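HP0958 (Helicobacter pylori, PDB 3NA7) probably acts as a chaperone and post-transcriptional regulator in flagellar biogenesis and export, pairing a long coiled-coil hairpin with a zinc-ribbon domain. Local coordinates at residues A[148-151]-A[152-155]. Residues are numbered along the deposited sequence; the frame is centred on the assembly and turned at random.
Sequences VENE and VKNI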
# COMPACT_ATOMS: atom_id res chain seq x y z
N VAL A 148 4.56 1.38 -21.07
CA VAL A 148 3.90 2.09 -19.99
C VAL A 148 4.40 3.53 -19.92
O VAL A 148 3.60 4.47 -19.88
CB VAL A 148 4.09 1.38 -18.64
CG1 VAL A 148 3.81 2.36 -17.46
CG2 VAL A 148 3.21 0.16 -18.57
N GLU A 149 5.72 3.70 -19.95
CA GLU A 149 6.34 5.03 -19.79
C GLU A 149 6.13 5.97 -21.00
O GLU A 149 6.06 7.19 -20.84
CB GLU A 149 7.81 4.91 -19.35
CG GLU A 149 7.93 4.11 -18.03
CD GLU A 149 9.25 4.28 -17.27
OE1 GLU A 149 10.34 4.09 -17.88
OE2 GLU A 149 9.19 4.57 -16.05
N ASN A 150 6.00 5.38 -22.19
CA ASN A 150 5.64 6.11 -23.40
C ASN A 150 4.20 6.58 -23.35
O ASN A 150 3.90 7.73 -23.67
CB ASN A 150 5.85 5.21 -24.64
CG ASN A 150 5.46 5.90 -25.94
OD1 ASN A 150 5.88 7.03 -26.24
ND2 ASN A 150 4.63 5.21 -26.73
N GLU A 151 3.32 5.67 -22.92
CA GLU A 151 1.90 5.95 -22.72
C GLU A 151 1.68 7.08 -21.73
O GLU A 151 0.85 7.95 -21.96
CB GLU A 151 1.18 4.69 -22.20
CG GLU A 151 0.98 3.60 -23.26
CD GLU A 151 -0.37 3.65 -23.94
OE1 GLU A 151 -1.05 2.59 -23.96
OE2 GLU A 151 -0.75 4.73 -24.44
N VAL A 152 2.39 7.02 -20.61
CA VAL A 152 2.33 8.04 -19.58
C VAL A 152 2.85 9.39 -20.13
O VAL A 152 2.21 10.41 -19.92
CB VAL A 152 3.09 7.59 -18.29
CG1 VAL A 152 3.26 8.72 -17.30
CG2 VAL A 152 2.34 6.43 -17.60
N LYS A 153 3.97 9.37 -20.84
CA LYS A 153 4.50 10.60 -21.45
C LYS A 153 3.48 11.29 -22.39
O LYS A 153 3.27 12.50 -22.29
CB LYS A 153 5.81 10.31 -22.17
CG LYS A 153 6.55 11.58 -22.67
CD LYS A 153 7.87 11.21 -23.35
CE LYS A 153 7.65 10.42 -24.65
NZ LYS A 153 7.28 11.33 -25.77
N ASN A 154 2.83 10.52 -23.27
CA ASN A 154 1.76 11.05 -24.13
C ASN A 154 0.61 11.67 -23.35
O ASN A 154 0.02 12.64 -23.81
CB ASN A 154 1.19 9.96 -25.03
CG ASN A 154 2.15 9.54 -26.12
OD1 ASN A 154 2.87 10.36 -26.68
ND2 ASN A 154 2.15 8.24 -26.44
N ILE A 155 0.28 11.08 -22.20
CA ILE A 155 -0.77 11.61 -21.34
C ILE A 155 -0.33 12.94 -20.68
O ILE A 155 -1.12 13.89 -20.60
CB ILE A 155 -1.24 10.58 -20.29
CG1 ILE A 155 -1.95 9.40 -20.97
CG2 ILE A 155 -2.23 11.22 -19.32
CD1 ILE A 155 -2.11 8.19 -20.05
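Val148 to Glu151 and Val152 to Ile155 are successive turns of one unbroken alpha-helix, 91-171, an arm of the kinked antiparallel coiled-coil hairpin. Four i to i+4 backbone hydrogen bonds join them: Val152 N to Val148 O at 2.9 Å, Lys153 N to Glu149 O, Asn154 N to Asn150 O, and Ile155 N to Glu151 O, the longest at 3.2 Å. The Asn154 bond is the straightest, 169° at the hydrogen.

The two faces of this helix differ sharply. Val148, Val152 and Ile155 follow the three-four spacing of a coiled-coil seam and turn to the partner helix 24-85, where Val148 touches Arg31, Val152 meets Ile27, and Ile155 reaches Leu26 and Ile27. Within the seam, Val148 CG1 and Val152 CG2 are 4.3 Å apart, a loose methyl contact; the same CG2 lies 3.3 Å from Val148 O because it stands beside its own backbone N. Ile155 lays CG1 and CD1 against the carbonyl oxygen of Glu151. At the border of the seam the Glu151 chain bends at its second torsion, and OE1 forms a long, weak ion pair with Lys30 of helix 24-85.

The solvent-facing side is polar. Asn150 swings CG anti to its N (chi1 178°), bringing its amide toward the next turn, where OD1 comes within 4.1 Å of Lys153 CE. Its amide also approaches that of Asn154, their planes turned 72° apart and OD1 3.9 Å from Asn154 ND2, too far for a hydrogen bond. Asn154 ND2 instead lies 3.3 Å from the backbone O of Asn150, at an angle too poor for bonding.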